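Local coordinates for PDZ domain protein (Parabacteroides distasonis, PDB 4L8N) that is of unknown function but binds magnesium and joins PDZ domains to a DUF4136 domain, an architecture consistent with recognising peptides or protein partners, at residues A[125-130]-A[298-303]; A[305-310]-A[449-454]; A[29-34]-A[43-48]; A[241-246]-A[263-268]; A[22-27]-A[139-144]. One frame throughout, in Å; residues are numbered along the deposited sequence.

Contact 1 of 5, residues A[125-130]-A[298-303]; sequences QEFVCP and VPFKVS
Phe300 N and Phe127 O form a hydrogen bond of 2.8 Å that is nearly straight, 170° at the hydrogen, and the return bond from Phe127 N to Phe300 O completes the two-bond pattern of a hydrogen-bonded antiparallel pair. The same doubly bonded arrangement recurs at Gln125 with Val302 and at Cys129 with Val298, where the bond from Val298 N to Cys129 O is the longest of the six at 3.2 Å. On the face carrying Phe127, Phe300 and Val302, the two phenyl rings are almost parallel (13°) but displaced, their centroids 5.1 Å apart. What covers the Phe127 ring instead is CB of Phe300, 3.8 Å from the ring centroid, a CH-pi contact over the face. Phe127 has its CG between the backbone N and the carbonyl carbon (chi1 61°), which swings the ring across to the partner strand and brings its CE1 edge to 3.4 Å from Val302 CG2. Cys129 SG approaches CE1 of the Phe300 ring obliquely at 3.6 Å, a sulfur-aromatic contact. Leu284 packs on both phenylalanines, and Tyr214 of the second subunit reaches Phe127. On the other face, Glu126 CG and Lys301 CG touch, while the Glu126 carboxylate forms its salt bridge with Lys457. The arrangement is regular antiparallel pairing of strands 123-135 and 298-309 inside the large mixed sheet, with helix 274-285 against its aromatic face.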
# COMPACT_ATOMS: atom_id res chain seq x y z
N GLN A 125 -8.15 0.24 23.44
CA GLN A 125 -7.16 -0.29 22.52
C GLN A 125 -7.30 0.41 21.16
O GLN A 125 -8.37 0.93 20.83
CB GLN A 125 -7.31 -1.80 22.38
CG GLN A 125 -6.82 -2.58 23.58
CD GLN A 125 -7.11 -4.04 23.41
OE1 GLN A 125 -6.53 -4.71 22.54
NE2 GLN A 125 -8.04 -4.57 24.20
N GLU A 126 -6.20 0.46 20.41
CA GLU A 126 -6.06 1.05 19.10
C GLU A 126 -5.54 0.02 18.15
O GLU A 126 -4.81 -0.88 18.57
CB GLU A 126 -5.08 2.23 19.13
CG GLU A 126 -5.60 3.52 19.74
CD GLU A 126 -4.53 4.49 20.22
OE1 GLU A 126 -3.34 4.09 20.29
OE2 GLU A 126 -4.89 5.64 20.57
N PHE A 127 -5.90 0.16 16.88
CA PHE A 127 -5.44 -0.67 15.77
C PHE A 127 -5.54 0.11 14.45
O PHE A 127 -6.30 1.08 14.35
CB PHE A 127 -6.19 -1.99 15.70
CG PHE A 127 -7.67 -1.91 15.47
CD1 PHE A 127 -8.55 -1.78 16.54
CD2 PHE A 127 -8.21 -2.10 14.20
CE1 PHE A 127 -9.94 -1.75 16.33
CE2 PHE A 127 -9.59 -2.09 13.99
CZ PHE A 127 -10.45 -1.91 15.06
N VAL A 128 -4.72 -0.29 13.47
CA VAL A 128 -4.64 0.37 12.17
C VAL A 128 -4.95 -0.68 11.10
O VAL A 128 -4.47 -1.82 11.21
CB VAL A 128 -3.27 1.08 11.93
CG1 VAL A 128 -3.34 1.95 10.69
CG2 VAL A 128 -2.87 1.94 13.13
N CYS A 129 -5.79 -0.30 10.10
CA CYS A 129 -6.18 -1.21 9.01
C CYS A 129 -5.56 -0.81 7.68
O CYS A 129 -5.46 0.39 7.37
CB CYS A 129 -7.69 -1.31 8.90
SG CYS A 129 -8.48 -2.12 10.31
N PRO A 130 -5.17 -1.80 6.86
CA PRO A 130 -4.54 -1.48 5.58
C PRO A 130 -5.61 -1.27 4.53
O PRO A 130 -5.81 -2.08 3.62
CB PRO A 130 -3.64 -2.70 5.31
CG PRO A 130 -4.36 -3.82 5.98
CD PRO A 130 -5.26 -3.27 7.06
N VAL A 298 -6.12 3.39 8.08
CA VAL A 298 -7.16 3.87 8.98
C VAL A 298 -6.90 3.53 10.46
O VAL A 298 -6.98 2.36 10.87
CB VAL A 298 -8.61 3.44 8.59
CG1 VAL A 298 -9.64 4.33 9.29
CG2 VAL A 298 -8.83 3.45 7.08
N PRO A 299 -6.75 4.59 11.29
CA PRO A 299 -6.62 4.40 12.74
C PRO A 299 -7.98 4.29 13.46
O PRO A 299 -8.85 5.16 13.30
CB PRO A 299 -5.88 5.67 13.17
CG PRO A 299 -6.35 6.72 12.25
CD PRO A 299 -6.70 6.03 10.94
N PHE A 300 -8.16 3.21 14.26
CA PHE A 300 -9.35 2.96 15.09
C PHE A 300 -9.01 2.88 16.56
O PHE A 300 -7.93 2.40 16.92
CB PHE A 300 -10.05 1.66 14.70
CG PHE A 300 -10.55 1.56 13.29
CD1 PHE A 300 -9.71 1.13 12.27
CD2 PHE A 300 -11.88 1.84 12.98
CE1 PHE A 300 -10.19 1.02 10.96
CE2 PHE A 300 -12.36 1.71 11.69
CZ PHE A 300 -11.51 1.30 10.68
N LYS A 301 -9.97 3.27 17.41
CA LYS A 301 -9.91 3.22 18.86
C LYS A 301 -11.19 2.55 19.41
O LYS A 301 -12.30 3.01 19.13
CB LYS A 301 -9.72 4.62 19.46
CG LYS A 301 -9.15 4.58 20.88
CD LYS A 301 -9.32 5.89 21.61
CE LYS A 301 -9.35 5.70 23.10
NZ LYS A 301 -9.23 7.00 23.83
N VAL A 302 -11.01 1.43 20.15
CA VAL A 302 -12.07 0.66 20.82
C VAL A 302 -11.99 0.93 22.33
O VAL A 302 -10.98 0.62 22.95
CB VAL A 302 -12.06 -0.86 20.54
CG1 VAL A 302 -13.32 -1.52 21.08
CG2 VAL A 302 -11.91 -1.16 19.06
N SER A 303 -13.04 1.51 22.89
CA SER A 303 -13.17 1.82 24.31
C SER A 303 -14.32 1.04 24.88
O SER A 303 -15.48 1.31 24.52
CB SER A 303 -13.39 3.32 24.53
OG SER A 303 -12.31 4.08 24.01

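Contact 2 of 5, residues A[305-310]-A[449-454]; sequences KTYNYT and RSEVTV
Tyr309 holds CG anti to its own backbone nitrogen (chi1 172°), and Arg449 runs extended from CG to NE, so that the guanidinium is carried out over the tyrosine ring. The setting is an antiparallel pairing of strands 298-309 and 438-456, with hydrogen-bonded pairs at Lys305 with Glu451 and Tyr307 with Arg449. The guanidinium lies flat on Tyr309, its CZ 3.7 Å from the ring centroid and the planes 14° apart, a stacked cation-pi interaction. The hydroxyl of Tyr309 is bonded to Asp326, whose negative charge would probably make the ring more electron-rich toward the arginine; Tyr37 supplies Arg449 with a second cation-pi partner. Tyr307 serves the aliphatic part of the same side chain. It lies alongside Arg449, pointing the same way, with CB of the arginine over one ring face, 4.2 Å from its centroid, and CD 3.3 Å from Tyr307 OH. Beyond the strand pairing, Lys305 turns its amino group to Asp108 O and Ser112 of helix 107-113. On the opposite face of the sheet, between Thr306 and Ser450, the two hydroxyls share a hydrogen bond, OG1 to OG, of 2.7 Å.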
# COMPACT_ATOMS: atom_id res chain seq x y z
N LYS A 305 -16.33 -0.51 28.43
CA LYS A 305 -16.51 -0.27 29.87
C LYS A 305 -17.81 -0.89 30.38
O LYS A 305 -18.87 -0.71 29.78
CB LYS A 305 -16.51 1.23 30.21
CG LYS A 305 -16.60 1.55 31.71
CD LYS A 305 -16.71 3.05 32.03
CE LYS A 305 -15.46 3.80 31.61
NZ LYS A 305 -15.42 5.18 32.12
N THR A 306 -17.70 -1.61 31.50
CA THR A 306 -18.84 -2.18 32.20
C THR A 306 -18.63 -1.89 33.67
O THR A 306 -17.58 -2.22 34.20
CB THR A 306 -19.03 -3.67 31.91
OG1 THR A 306 -19.17 -3.86 30.51
CG2 THR A 306 -20.25 -4.25 32.63
N TYR A 307 -19.62 -1.30 34.32
CA TYR A 307 -19.54 -1.03 35.75
C TYR A 307 -20.92 -1.13 36.39
O TYR A 307 -21.93 -1.04 35.69
CB TYR A 307 -18.89 0.34 36.03
CG TYR A 307 -19.66 1.56 35.54
CD1 TYR A 307 -19.50 2.03 34.23
CD2 TYR A 307 -20.44 2.31 36.40
CE1 TYR A 307 -20.18 3.15 33.78
CE2 TYR A 307 -21.09 3.47 35.97
CZ TYR A 307 -20.97 3.88 34.65
OH TYR A 307 -21.60 5.01 34.20
N ASN A 308 -20.95 -1.32 37.72
CA ASN A 308 -22.18 -1.29 38.53
C ASN A 308 -22.54 0.17 38.74
O ASN A 308 -21.73 0.93 39.30
CB ASN A 308 -22.03 -2.01 39.88
CG ASN A 308 -22.30 -3.49 39.91
OD1 ASN A 308 -22.98 -4.08 39.05
ND2 ASN A 308 -21.82 -4.12 40.95
N TYR A 309 -23.72 0.57 38.23
CA TYR A 309 -24.23 1.92 38.31
C TYR A 309 -25.32 2.05 39.39
O TYR A 309 -26.30 1.30 39.38
CB TYR A 309 -24.79 2.31 36.94
CG TYR A 309 -25.54 3.63 36.93
CD1 TYR A 309 -24.85 4.84 36.95
CD2 TYR A 309 -26.93 3.67 36.88
CE1 TYR A 309 -25.53 6.06 36.94
CE2 TYR A 309 -27.61 4.88 36.84
CZ TYR A 309 -26.91 6.07 36.88
OH TYR A 309 -27.57 7.27 36.83
N THR A 310 -25.15 3.05 40.28
CA THR A 310 -26.10 3.41 41.34
C THR A 310 -26.63 4.84 41.09
O THR A 310 -27.77 5.14 41.42
CB THR A 310 -25.49 3.28 42.74
OG1 THR A 310 -24.58 4.36 42.95
CG2 THR A 310 -24.82 1.93 43.00
N ARG A 449 -24.06 -0.96 33.53
CA ARG A 449 -23.85 -0.06 32.41
C ARG A 449 -22.77 -0.68 31.62
O ARG A 449 -21.70 -0.95 32.16
CB ARG A 449 -23.52 1.38 32.85
CG ARG A 449 -24.72 2.14 33.25
CD ARG A 449 -24.46 3.62 33.22
NE ARG A 449 -25.71 4.36 33.40
CZ ARG A 449 -25.83 5.69 33.32
NH1 ARG A 449 -24.76 6.43 33.06
NH2 ARG A 449 -27.00 6.27 33.50
N SER A 450 -23.08 -1.02 30.39
CA SER A 450 -22.17 -1.62 29.43
C SER A 450 -22.12 -0.73 28.21
O SER A 450 -23.15 -0.16 27.82
CB SER A 450 -22.61 -3.02 29.06
OG SER A 450 -21.51 -3.90 29.21
N GLU A 451 -20.92 -0.53 27.67
CA GLU A 451 -20.69 0.33 26.52
C GLU A 451 -19.41 -0.03 25.78
O GLU A 451 -18.41 -0.41 26.39
CB GLU A 451 -20.67 1.85 26.92
CG GLU A 451 -19.90 2.20 28.19
CD GLU A 451 -19.73 3.68 28.53
OE1 GLU A 451 -18.81 4.31 27.98
OE2 GLU A 451 -20.47 4.17 29.42
N VAL A 452 -19.48 0.03 24.45
CA VAL A 452 -18.38 -0.13 23.50
C VAL A 452 -18.47 1.03 22.51
O VAL A 452 -19.53 1.23 21.91
CB VAL A 452 -18.32 -1.48 22.74
CG1 VAL A 452 -17.05 -1.55 21.90
CG2 VAL A 452 -18.38 -2.66 23.69
N THR A 453 -17.39 1.79 22.35
CA THR A 453 -17.25 2.85 21.37
C THR A 453 -16.16 2.43 20.39
O THR A 453 -15.04 2.13 20.81
CB THR A 453 -16.96 4.18 22.07
OG1 THR A 453 -18.13 4.57 22.78
CG2 THR A 453 -16.54 5.28 21.09
N VAL A 454 -16.52 2.33 19.11
CA VAL A 454 -15.56 2.01 18.03
C VAL A 454 -15.53 3.27 17.20
O VAL A 454 -16.54 3.64 16.59
CB VAL A 454 -15.87 0.73 17.23
CG1 VAL A 454 -14.77 0.46 16.20
CG2 VAL A 454 -16.04 -0.46 18.17

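Contact 3 of 5, residues A[29-34]-A[43-48]; sequences PVIKSI and AGIKKY
Val30 opens the contact by laying CG1 against the backbone of Tyr48, 4.0 Å from its CA. Next along the strand, the carbonyl O of Ile31 accepts the hydrogen bond from Tyr48 N (2.6 Å), while its side chain crosses that of Ile45 at about a right angle, CG1 meeting CG2 at 4.0 Å. Lys32 presents its carbonyl O to the folded chain of Lys47, whose CE comes within 3.2 Å, and a water links the same oxygen to Tyr48 OH. A classic beta bulge sets both Lys32 and Ser33 opposite Thr15, and Ser33 OG bonds to the Thr15 hydroxyl. Ile34 presses CG1 to 3.3 Å from Ile45 O and CD1 against the peptide between Lys46 and Lys47. The Lys47 chain folds back near its end, bringing NZ to 2.7 Å from a water that also accepts from Ile34 N; NZ further bonds Val454 O. With an alanine here, that water and Val454 O would probably lose their ammonium partner and the carbonyl of Lys32 its aliphatic cover. Within the PDZ domain, the turn leaving helix 39-43 through the Schellman motif at Gly44 packs on strand 29-34 before entering strand 50-54, with Ile45 also resting on strand 91-101.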
# COMPACT_ATOMS: atom_id res chain seq x y z
N PRO A 29 -19.91 21.13 11.17
CA PRO A 29 -19.59 20.08 12.15
C PRO A 29 -20.17 18.72 11.73
O PRO A 29 -21.32 18.65 11.31
CB PRO A 29 -20.22 20.59 13.46
CG PRO A 29 -20.75 21.96 13.17
CD PRO A 29 -20.94 22.06 11.69
N VAL A 30 -19.35 17.66 11.80
CA VAL A 30 -19.72 16.28 11.49
C VAL A 30 -19.46 15.47 12.75
O VAL A 30 -18.34 15.47 13.25
CB VAL A 30 -18.97 15.67 10.24
CG1 VAL A 30 -19.17 14.15 10.15
CG2 VAL A 30 -19.42 16.34 8.94
N ILE A 31 -20.50 14.79 13.25
CA ILE A 31 -20.45 13.99 14.47
C ILE A 31 -19.62 12.73 14.25
O ILE A 31 -19.93 11.96 13.35
CB ILE A 31 -21.89 13.63 14.94
CG1 ILE A 31 -22.87 14.82 14.86
CG2 ILE A 31 -21.91 12.87 16.25
CD1 ILE A 31 -22.78 15.85 15.81
N LYS A 32 -18.62 12.50 15.12
CA LYS A 32 -17.71 11.36 15.08
C LYS A 32 -18.12 10.23 16.03
O LYS A 32 -17.90 9.04 15.73
CB LYS A 32 -16.30 11.81 15.48
CG LYS A 32 -15.56 12.65 14.44
CD LYS A 32 -14.08 12.74 14.78
CE LYS A 32 -13.77 13.52 16.05
NZ LYS A 32 -12.38 13.25 16.51
N SER A 33 -18.61 10.59 17.22
CA SER A 33 -19.01 9.61 18.22
C SER A 33 -20.04 10.18 19.14
O SER A 33 -20.02 11.38 19.42
CB SER A 33 -17.81 9.11 19.02
OG SER A 33 -17.50 10.04 20.04
N ILE A 34 -20.91 9.32 19.64
CA ILE A 34 -21.97 9.65 20.57
C ILE A 34 -21.58 9.10 21.92
O ILE A 34 -21.10 7.97 22.02
CB ILE A 34 -23.31 9.08 20.01
CG1 ILE A 34 -23.96 10.10 19.06
CG2 ILE A 34 -24.31 8.75 21.10
CD1 ILE A 34 -23.49 10.03 17.75
N ALA A 43 -31.79 11.69 22.17
CA ALA A 43 -32.45 12.60 21.22
C ALA A 43 -32.38 12.08 19.78
O ALA A 43 -33.17 12.51 18.92
CB ALA A 43 -31.84 13.99 21.31
N GLY A 44 -31.48 11.13 19.53
CA GLY A 44 -31.39 10.51 18.22
C GLY A 44 -30.27 10.99 17.34
O GLY A 44 -30.31 10.72 16.14
N ILE A 45 -29.26 11.67 17.93
CA ILE A 45 -28.06 12.09 17.21
C ILE A 45 -27.26 10.82 16.93
O ILE A 45 -27.04 10.02 17.84
CB ILE A 45 -27.21 13.16 17.96
CG1 ILE A 45 -28.05 14.42 18.29
CG2 ILE A 45 -25.93 13.54 17.16
CD1 ILE A 45 -28.36 15.38 17.14
N LYS A 46 -26.87 10.62 15.67
CA LYS A 46 -26.12 9.44 15.20
C LYS A 46 -24.78 9.86 14.59
O LYS A 46 -24.63 10.99 14.16
CB LYS A 46 -26.95 8.66 14.14
CG LYS A 46 -28.37 8.28 14.57
CD LYS A 46 -28.44 7.01 15.43
CE LYS A 46 -29.82 6.73 15.98
NZ LYS A 46 -30.80 6.32 14.92
N LYS A 47 -23.81 8.94 14.58
CA LYS A 47 -22.51 9.14 13.96
C LYS A 47 -22.65 9.60 12.52
O LYS A 47 -23.53 9.10 11.79
CB LYS A 47 -21.73 7.80 13.95
CG LYS A 47 -20.82 7.53 15.13
CD LYS A 47 -20.20 6.12 14.93
CE LYS A 47 -18.80 5.97 15.46
NZ LYS A 47 -18.79 5.76 16.93
N TYR A 48 -21.79 10.54 12.11
CA TYR A 48 -21.62 11.10 10.76
C TYR A 48 -22.76 12.04 10.39
O TYR A 48 -22.80 12.54 9.27
CB TYR A 48 -21.34 9.99 9.68
CG TYR A 48 -20.28 9.01 10.17
CD1 TYR A 48 -19.05 9.46 10.67
CD2 TYR A 48 -20.56 7.65 10.27
CE1 TYR A 48 -18.13 8.59 11.24
CE2 TYR A 48 -19.63 6.76 10.81
CZ TYR A 48 -18.42 7.23 11.29
OH TYR A 48 -17.50 6.35 11.82
O HOH W 1 -15.69 7.54 13.89
O HOH W 2 -20.78 6.34 18.65

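Contact 4 of 5, residues A[241-246]-A[263-268]; sequences LLQFGI and EANELL
Ala264 N to Phe244 O, 2.7 Å and nearly straight at 173°, is the shortest of four backbone hydrogen bonds; its return bond runs from Phe244 N to Ala264 O, and Leu242 and Glu266 form the second such pair. Beside them Asn265 ND2 donates to Glu263 OE2 at 2.7 Å, meeting the carboxylate on its anti side, with the oxygen lying in the amide plane. Asn265 OD1 in turn rests 3.5 Å from CG of Gln243. Apolar contacts flank this polar patch: Leu241 and Leu267 lie side by side, CD2 to CD2 at 3.5 Å, and on the other face Leu242 CB meets Leu268 CD1 at 3.8 Å. Glu266 turns its carboxylate away from Leu242, to Tyr277 OH and, in a salt bridge, Arg215 of the second subunit. The two strands form an antiparallel beta-hairpin of the DUF4136 region, with Leu241 and Leu268 at its open end; there Leu268 lies about 6 Å, side chain to side chain, from the magnesium-binding Asp270 and about 7 Å from Glu239.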
# COMPACT_ATOMS: atom_id res chain seq x y z
N LEU A 241 -1.51 -13.69 -0.18
CA LEU A 241 -1.96 -12.32 -0.43
C LEU A 241 -3.47 -12.27 -0.47
O LEU A 241 -4.12 -13.15 -1.07
CB LEU A 241 -1.37 -11.73 -1.73
CG LEU A 241 0.15 -11.77 -1.87
CD1 LEU A 241 0.58 -11.54 -3.32
CD2 LEU A 241 0.85 -10.83 -0.90
N LEU A 242 -4.04 -11.27 0.22
CA LEU A 242 -5.48 -11.08 0.28
C LEU A 242 -5.84 -9.67 -0.18
O LEU A 242 -5.29 -8.67 0.31
CB LEU A 242 -6.05 -11.35 1.69
CG LEU A 242 -7.58 -11.50 1.81
CD1 LEU A 242 -7.96 -12.54 2.87
CD2 LEU A 242 -8.28 -10.15 2.13
N GLN A 243 -6.81 -9.62 -1.09
CA GLN A 243 -7.38 -8.37 -1.55
C GLN A 243 -8.89 -8.42 -1.36
O GLN A 243 -9.53 -9.44 -1.62
CB GLN A 243 -7.02 -8.09 -3.02
CG GLN A 243 -7.51 -6.71 -3.48
CD GLN A 243 -7.38 -6.48 -4.96
OE1 GLN A 243 -6.50 -5.75 -5.41
NE2 GLN A 243 -8.29 -7.05 -5.74
N PHE A 244 -9.46 -7.32 -0.88
CA PHE A 244 -10.89 -7.18 -0.70
C PHE A 244 -11.26 -5.71 -0.87
O PHE A 244 -10.67 -4.84 -0.23
CB PHE A 244 -11.39 -7.76 0.65
CG PHE A 244 -12.87 -7.57 0.88
CD1 PHE A 244 -13.80 -8.22 0.07
CD2 PHE A 244 -13.34 -6.72 1.86
CE1 PHE A 244 -15.17 -8.00 0.24
CE2 PHE A 244 -14.71 -6.51 2.04
CZ PHE A 244 -15.62 -7.14 1.22
N GLY A 245 -12.17 -5.45 -1.79
CA GLY A 245 -12.60 -4.10 -2.09
C GLY A 245 -14.09 -3.91 -2.27
O GLY A 245 -14.81 -4.84 -2.66
N ILE A 246 -14.56 -2.68 -1.97
CA ILE A 246 -15.93 -2.22 -2.15
C ILE A 246 -15.85 -1.01 -3.11
O ILE A 246 -15.04 -0.10 -2.89
CB ILE A 246 -16.69 -1.89 -0.82
CG1 ILE A 246 -16.66 -3.08 0.18
CG2 ILE A 246 -18.13 -1.42 -1.06
CD1 ILE A 246 -17.06 -2.72 1.66
N GLU A 263 -10.29 -0.40 -0.61
CA GLU A 263 -9.54 -1.61 -0.92
C GLU A 263 -8.64 -1.98 0.24
O GLU A 263 -7.84 -1.18 0.71
CB GLU A 263 -8.70 -1.41 -2.20
CG GLU A 263 -8.24 -2.68 -2.88
CD GLU A 263 -7.29 -2.47 -4.04
OE1 GLU A 263 -7.71 -1.93 -5.08
OE2 GLU A 263 -6.11 -2.88 -3.91
N ALA A 264 -8.81 -3.20 0.71
CA ALA A 264 -7.98 -3.78 1.77
C ALA A 264 -6.99 -4.74 1.13
O ALA A 264 -7.38 -5.61 0.32
CB ALA A 264 -8.85 -4.50 2.79
N ASN A 265 -5.70 -4.55 1.45
CA ASN A 265 -4.61 -5.39 0.98
C ASN A 265 -3.87 -5.91 2.20
O ASN A 265 -3.21 -5.15 2.92
CB ASN A 265 -3.71 -4.67 -0.00
CG ASN A 265 -4.40 -4.43 -1.32
OD1 ASN A 265 -4.59 -5.36 -2.12
ND2 ASN A 265 -4.78 -3.17 -1.57
N GLU A 266 -4.04 -7.21 2.44
CA GLU A 266 -3.54 -7.90 3.62
C GLU A 266 -2.40 -8.88 3.31
O GLU A 266 -2.50 -9.64 2.35
CB GLU A 266 -4.73 -8.65 4.26
CG GLU A 266 -4.73 -8.67 5.76
CD GLU A 266 -4.99 -7.35 6.45
OE1 GLU A 266 -6.15 -6.89 6.41
OE2 GLU A 266 -4.05 -6.81 7.08
N LEU A 267 -1.31 -8.83 4.10
CA LEU A 267 -0.16 -9.77 3.96
C LEU A 267 -0.37 -10.93 4.94
O LEU A 267 -0.32 -10.73 6.16
CB LEU A 267 1.21 -9.11 4.17
CG LEU A 267 1.69 -8.11 3.11
CD1 LEU A 267 3.12 -7.70 3.40
CD2 LEU A 267 1.62 -8.68 1.72
N LEU A 268 -0.63 -12.12 4.40
CA LEU A 268 -0.99 -13.27 5.20
C LEU A 268 0.10 -14.31 5.44
O LEU A 268 0.89 -14.65 4.55
CB LEU A 268 -2.20 -13.96 4.59
CG LEU A 268 -3.51 -13.55 5.21
CD1 LEU A 268 -3.96 -12.19 4.73
CD2 LEU A 268 -4.56 -14.52 4.87

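Contact 5 of 5, residues A[22-27]-A[139-144]; sequences KNWGNN and GVDFGN
Asn23 and Phe142 make the tight half of this contact. CB of Asn23 stands over the centre of the Phe142 ring, 3.5 Å from the centroid, and the side-chain amide lies nearly parallel to that ring, 11° away. The phenylalanine places CG anti to its carbonyl carbon (chi1 -71°), which turns the ring face under the asparagine while its backbone N donates to Asn23 O at 2.9 Å, almost straight at 176°. The side-chain amide of Asn23 adds a 2.8 Å hydrogen bond from ND2 to Val140 O and another to Asp138 O. Were the ring cut back to an alanine, Asn23 CB would probably lose its aromatic floor and a gap open beside Tyr289 and Leu259. The contact joins a loop of the PDZ domain to one of the DUF4136 region, where Asp141 OD1 accepts from Gly143 N in an Asx turn that leads into a 3-10 segment. Trp24 meets this turn less closely, its ring edge at CZ3 lying 3.7 Å from Gly143 N, while NE1 is bonded to Tyr48 O. Looser still is the side near exposed Lys22, where a water donates to Asp141 OD2 but reaches Lys22 O and Asn26 N only through weak bonds of 3.4 Å.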
# COMPACT_ATOMS: atom_id res chain seq x y z
N LYS A 22 -14.78 17.06 0.99
CA LYS A 22 -15.51 17.79 -0.05
C LYS A 22 -16.87 17.16 -0.36
O LYS A 22 -17.73 17.84 -0.92
CB LYS A 22 -14.68 17.86 -1.37
CG LYS A 22 -13.25 18.40 -1.25
CD LYS A 22 -13.16 19.92 -1.01
CE LYS A 22 -11.80 20.36 -0.50
NZ LYS A 22 -11.78 21.79 -0.08
N ASN A 23 -17.07 15.89 0.01
CA ASN A 23 -18.27 15.14 -0.32
C ASN A 23 -19.22 14.91 0.86
O ASN A 23 -20.29 14.33 0.68
CB ASN A 23 -17.87 13.81 -0.93
CG ASN A 23 -16.84 13.94 -2.03
OD1 ASN A 23 -15.65 13.80 -1.80
ND2 ASN A 23 -17.28 14.32 -3.21
N TRP A 24 -18.84 15.36 2.06
CA TRP A 24 -19.67 15.19 3.26
C TRP A 24 -19.53 16.34 4.22
O TRP A 24 -18.49 16.47 4.87
CB TRP A 24 -19.33 13.88 3.99
CG TRP A 24 -20.39 13.49 4.98
CD1 TRP A 24 -20.26 13.43 6.34
CD2 TRP A 24 -21.78 13.26 4.70
NE1 TRP A 24 -21.47 13.12 6.91
CE2 TRP A 24 -22.42 13.02 5.93
CE3 TRP A 24 -22.54 13.20 3.52
CZ2 TRP A 24 -23.77 12.69 6.02
CZ3 TRP A 24 -23.88 12.88 3.61
CH2 TRP A 24 -24.48 12.61 4.85
N GLY A 25 -20.61 17.13 4.32
CA GLY A 25 -20.72 18.28 5.22
C GLY A 25 -19.49 19.16 5.30
O GLY A 25 -18.99 19.41 6.40
N ASN A 26 -19.00 19.63 4.13
CA ASN A 26 -17.80 20.46 4.03
C ASN A 26 -17.93 21.76 4.86
O ASN A 26 -18.95 22.47 4.78
CB ASN A 26 -17.50 20.79 2.57
CG ASN A 26 -16.06 21.21 2.33
OD1 ASN A 26 -15.17 21.00 3.15
ND2 ASN A 26 -15.80 21.79 1.16
N ASN A 27 -16.90 22.02 5.69
CA ASN A 27 -16.74 23.18 6.58
C ASN A 27 -17.97 23.36 7.51
O ASN A 27 -18.38 24.49 7.85
CB ASN A 27 -16.38 24.47 5.79
CG ASN A 27 -15.07 24.34 5.03
OD1 ASN A 27 -14.01 24.00 5.59
ND2 ASN A 27 -15.12 24.56 3.72
N GLY A 139 -16.53 17.48 -6.29
CA GLY A 139 -17.05 17.87 -4.98
C GLY A 139 -18.53 17.63 -4.75
O GLY A 139 -19.18 18.44 -4.06
N VAL A 140 -19.06 16.51 -5.28
CA VAL A 140 -20.45 16.13 -5.16
C VAL A 140 -20.77 15.66 -3.74
O VAL A 140 -20.04 14.84 -3.17
CB VAL A 140 -20.86 15.09 -6.23
CG1 VAL A 140 -20.23 13.72 -6.00
CG2 VAL A 140 -22.38 14.99 -6.34
N ASP A 141 -21.89 16.15 -3.18
CA ASP A 141 -22.36 15.72 -1.87
C ASP A 141 -22.93 14.28 -1.97
O ASP A 141 -23.83 14.02 -2.78
CB ASP A 141 -23.40 16.69 -1.30
CG ASP A 141 -23.45 16.57 0.21
OD1 ASP A 141 -24.16 15.66 0.72
OD2 ASP A 141 -22.69 17.28 0.89
N PHE A 142 -22.39 13.36 -1.15
CA PHE A 142 -22.80 11.95 -1.09
C PHE A 142 -24.26 11.80 -0.63
O PHE A 142 -24.87 10.78 -0.91
CB PHE A 142 -21.85 11.12 -0.19
CG PHE A 142 -20.47 10.87 -0.75
CD1 PHE A 142 -20.22 10.97 -2.12
CD2 PHE A 142 -19.43 10.47 0.07
CE1 PHE A 142 -18.95 10.72 -2.64
CE2 PHE A 142 -18.16 10.21 -0.46
CZ PHE A 142 -17.93 10.34 -1.81
N GLY A 143 -24.81 12.84 -0.01
CA GLY A 143 -26.22 12.87 0.40
C GLY A 143 -27.20 12.90 -0.77
O GLY A 143 -28.39 12.70 -0.56
N ASN A 144 -26.71 13.13 -2.02
CA ASN A 144 -27.56 13.13 -3.21
C ASN A 144 -27.96 11.72 -3.63
O ASN A 144 -28.85 11.56 -4.46
CB ASN A 144 -26.85 13.81 -4.39
CG ASN A 144 -26.47 15.27 -4.23
OD1 ASN A 144 -25.54 15.76 -4.88
ND2 ASN A 144 -27.17 16.03 -3.39
O HOH W 3 -20.25 18.88 1.08

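Contacts 1, 2 and 4 belong to one large mixed sheet, in which strand 298-309 serves both contact 1 and contact 2, their centres 20 Å apart. Contact 4 is nested within the chain loop closed by contact 1, on the neighbouring strand 258-268. All three touch the second subunit. Contact 3 lies within the PDZ domain, and contact 5 joins a PDZ loop to the DUF4136 region; Trp24 bonds to Tyr48 between them. Contact 3, nested inside contact 5, closes before contacts 1, 2 and 4 open; contacts 1 and 5 cross, and contact 2 comes last. Contact 5 and the Lys47 to Val454 bond are among the links that hold the PDZ domain to the rest of the chain.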